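Local coordinates for cytochrome C (Thioalkalivibrio paradoxus ARh 1, PDB 5N1T), which binds one heme c covalently and probably serves as an electron carrier, as expected for a small class I type cytochrome c, at residues N37-H42 / A96-Q101. Numbering follows the deposited sequence.
Sequences NCYGCH and AQHIAQ. With HEC (heme c), chain F.
Helix segments 37-42 and 96-101 pass with their axes 12.2 Å apart at an angle of 58°, and Cys-38 and Ile-99 have the nearest CA atoms, so side chains must bridge the gap. Ile-99 and Tyr-39 share this task. Ile-99 CG1 lies beside the backbone N, anti to the carbonyl carbon (chi1 -70°), and the extended chi2 carries CD1 on to Cys-38 SG at 3.9 Å and to methyl CMB of the heme at 3.8 Å. Tyr-39 comes alongside from the other helix, the two side chains running past each other in opposite directions; Ile-99 CG1 meets its ring obliquely near CE1 and the hydroxyl end, 3.5 Å from Tyr-39 OH. Tyr-39 OH also lies 4.0 Å from His-98 CD2, at the ring edge. The segments belong to the N- and C-terminal helices, 29-42 and 89-101, which pack together in the cytochrome c fold; beside this contact His-98 and Ile-99 rest on Ala-35 of helix 29-42, which also carries the heme-binding CXXCH motif. Cys-38 and Cys-41 hold the heme through covalent bonds from their SG atoms, and His-42 NE2 binds the iron at 1.9 Å, with Met-80 SD as the other axial ligand. A hydrogen bond from His-42 ND1 to Pro-53 O steadies the imidazole and would tend to make it a stronger donor to the iron.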
loop_
_atom_site.group_PDB
_atom_site.type_symbol
_atom_site.label_atom_id
_atom_site.label_comp_id
_atom_site.label_asym_id
_atom_site.label_seq_id
_atom_site.Cartn_x
_atom_site.Cartn_y
_atom_site.Cartn_z
ATOM N N ASN B 37 0.461 30.391 1.681
ATOM C CA ASN B 37 -0.116 29.089 1.900
ATOM C C ASN B 37 -1.545 28.982 1.380
ATOM O O ASN B 37 -1.984 27.911 0.951
ATOM C CB ASN B 37 0.021 28.710 3.377
ATOM C CG ASN B 37 1.445 28.280 3.735
ATOM O OD1 ASN B 37 1.960 27.300 3.199
ATOM N ND2 ASN B 37 2.080 29.004 4.646
ATOM N N CYS B 38 -2.255 30.097 1.369
ATOM C CA CYS B 38 -3.614 30.134 0.819
ATOM C C CYS B 38 -3.620 29.793 -0.646
ATOM O O CYS B 38 -4.577 29.200 -1.135
ATOM C CB CYS B 38 -4.247 31.515 1.003
ATOM S SG CYS B 38 -4.052 32.148 2.676
ATOM N N TYR B 39 -2.547 30.152 -1.345
ATOM C CA TYR B 39 -2.482 29.863 -2.768
ATOM C C TYR B 39 -2.319 28.371 -3.005
ATOM O O TYR B 39 -2.708 27.874 -4.053
ATOM C CB TYR B 39 -1.409 30.692 -3.494
ATOM C CG TYR B 39 -1.458 32.208 -3.222
ATOM C CD1 TYR B 39 -2.664 32.919 -3.271
ATOM C CD2 TYR B 39 -0.273 32.936 -2.929
ATOM C CE1 TYR B 39 -2.700 34.284 -3.014
ATOM C CE2 TYR B 39 -0.308 34.311 -2.685
ATOM C CZ TYR B 39 -1.526 34.981 -2.728
ATOM O OH TYR B 39 -1.592 36.350 -2.481
ATOM N N GLY B 40 -1.763 27.673 -2.011
ATOM C CA GLY B 40 -1.613 26.222 -2.022
ATOM C C GLY B 40 -2.892 25.502 -2.397
ATOM O O GLY B 40 -2.855 24.615 -3.254
ATOM N N CYS B 41 -4.019 25.883 -1.789
ATOM C CA CYS B 41 -5.348 25.366 -2.206
ATOM C C CYS B 41 -6.096 26.278 -3.163
ATOM O O CYS B 41 -6.842 25.778 -4.014
ATOM C CB CYS B 41 -6.306 25.169 -1.042
ATOM S SG CYS B 41 -5.939 23.914 0.198
ATOM N N HIS B 42 -5.942 27.599 -2.990
ATOM C CA HIS B 42 -6.803 28.557 -3.694
ATOM C C HIS B 42 -6.236 28.927 -5.089
ATOM O O HIS B 42 -6.900 29.624 -5.859
ATOM C CB HIS B 42 -7.160 29.785 -2.814
ATOM C CG HIS B 42 -8.239 29.535 -1.784
ATOM N ND1 HIS B 42 -9.588 29.495 -2.099
ATOM C CD2 HIS B 42 -8.171 29.364 -0.436
ATOM C CE1 HIS B 42 -10.299 29.284 -0.998
ATOM N NE2 HIS B 42 -9.464 29.190 0.026
ATOM N N ALA B 96 -5.539 39.074 4.836
ATOM C CA ALA B 96 -6.643 39.707 4.129
ATOM C C ALA B 96 -6.092 40.803 3.186
ATOM O O ALA B 96 -6.232 40.701 1.958
ATOM C CB ALA B 96 -7.656 40.251 5.132
ATOM N N GLN B 97 -5.405 41.786 3.774
ATOM C CA GLN B 97 -4.736 42.870 3.062
ATOM C C GLN B 97 -3.915 42.354 1.875
ATOM O O GLN B 97 -4.236 42.644 0.717
ATOM C CB GLN B 97 -3.828 43.638 4.034
ATOM C CG GLN B 97 -3.407 45.020 3.555
ATOM C CD GLN B 97 -2.080 45.468 4.145
ATOM O OE1 GLN B 97 -1.147 45.808 3.415
ATOM N NE2 GLN B 97 -1.988 45.469 5.471
ATOM N N HIS B 98 -2.883 41.569 2.184
ATOM C CA HIS B 98 -1.944 41.050 1.198
ATOM C C HIS B 98 -2.580 40.339 -0.020
ATOM O O HIS B 98 -2.135 40.554 -1.157
ATOM C CB HIS B 98 -0.901 40.170 1.895
ATOM C CG HIS B 98 0.247 39.788 1.021
ATOM N ND1 HIS B 98 1.494 40.371 1.139
ATOM C CD2 HIS B 98 0.341 38.874 0.017
ATOM C CE1 HIS B 98 2.304 39.832 0.237
ATOM N NE2 HIS B 98 1.628 38.926 -0.459
ATOM N N ILE B 99 -3.621 39.537 0.191
ATOM C CA ILE B 99 -4.266 38.868 -0.951
ATOM C C ILE B 99 -4.988 39.866 -1.869
ATOM O O ILE B 99 -4.771 39.847 -3.079
ATOM C CB ILE B 99 -5.117 37.639 -0.541
ATOM C CG1 ILE B 99 -4.189 36.510 -0.079
ATOM C CG2 ILE B 99 -5.964 37.131 -1.696
ATOM C CD1 ILE B 99 -4.842 35.554 0.896
ATOM N N ALA B 100 -5.796 40.755 -1.286
ATOM C CA ALA B 100 -6.512 41.798 -2.035
ATOM C C ALA B 100 -5.588 42.831 -2.735
ATOM O O ALA B 100 -5.837 43.192 -3.897
ATOM C CB ALA B 100 -7.506 42.494 -1.127
ATOM N N GLN B 101 -4.539 43.284 -2.031
ATOM C CA GLN B 101 -3.526 44.207 -2.561
ATOM C C GLN B 101 -2.851 43.601 -3.807
ATOM O O GLN B 101 -2.676 44.290 -4.811
ATOM C CB GLN B 101 -2.509 44.601 -1.452
ATOM C CG GLN B 101 -1.451 45.654 -1.800
HETATM FE FE HEC F . -9.642 28.791 1.851
HETATM C CHA HEC F . -13.072 28.812 1.254
HETATM C CHB HEC F . -9.693 32.162 2.190
HETATM C CHC HEC F . -6.361 28.706 3.057
HETATM C CHD HEC F . -9.502 25.513 1.087
HETATM N NA HEC F . -11.148 30.228 1.754
HETATM C C1A HEC F . -12.448 30.111 1.471
HETATM C C2A HEC F . -13.232 31.377 1.434
HETATM C C3A HEC F . -12.206 32.379 1.732
HETATM C C4A HEC F . -10.992 31.548 1.903
HETATM C CMA HEC F . -12.298 33.866 1.865
HETATM C CAA HEC F . -14.699 31.559 1.137
HETATM C CBA HEC F . -14.699 31.738 -0.383
HETATM C CGA HEC F . -16.047 32.069 -1.007
HETATM O O1A HEC F . -17.113 31.885 -0.382
HETATM O O2A HEC F . -16.063 32.521 -2.175
HETATM N NB HEC F . -8.257 30.196 2.529
HETATM C C1B HEC F . -8.457 31.532 2.583
HETATM C C2B HEC F . -7.340 32.357 3.070
HETATM C C3B HEC F . -6.333 31.346 3.370
HETATM C C4B HEC F . -6.985 30.036 2.986
HETATM C CMB HEC F . -7.240 33.843 3.275
HETATM C CAB HEC F . -5.033 31.788 3.939
HETATM C CBB HEC F . -3.876 30.954 4.327
HETATM N NC HEC F . -8.147 27.345 2.033
HETATM C C1C HEC F . -6.878 27.448 2.491
HETATM C C2C HEC F . -6.077 26.183 2.445
HETATM C C3C HEC F . -7.066 25.238 1.866
HETATM C C4C HEC F . -8.265 26.063 1.646
HETATM C CMC HEC F . -4.660 25.988 2.895
HETATM C CAC HEC F . -7.028 23.799 1.466
HETATM C CBC HEC F . -5.906 22.860 1.690
HETATM N ND HEC F . -11.053 27.403 1.278
HETATM C C1D HEC F . -10.848 26.110 1.058
HETATM C C2D HEC F . -12.060 25.339 0.694
HETATM C C3D HEC F . -13.123 26.355 0.736
HETATM C C4D HEC F . -12.370 27.555 1.117
HETATM C CMD HEC F . -12.192 23.900 0.332
HETATM C CAD HEC F . -14.593 26.220 0.501
HETATM C CBD HEC F . -15.152 26.266 1.920
HETATM C CGD HEC F . -15.103 24.956 2.681
HETATM O O1D HEC F . -15.785 23.986 2.282
HETATM O O2D HEC F . -14.396 24.896 3.712
#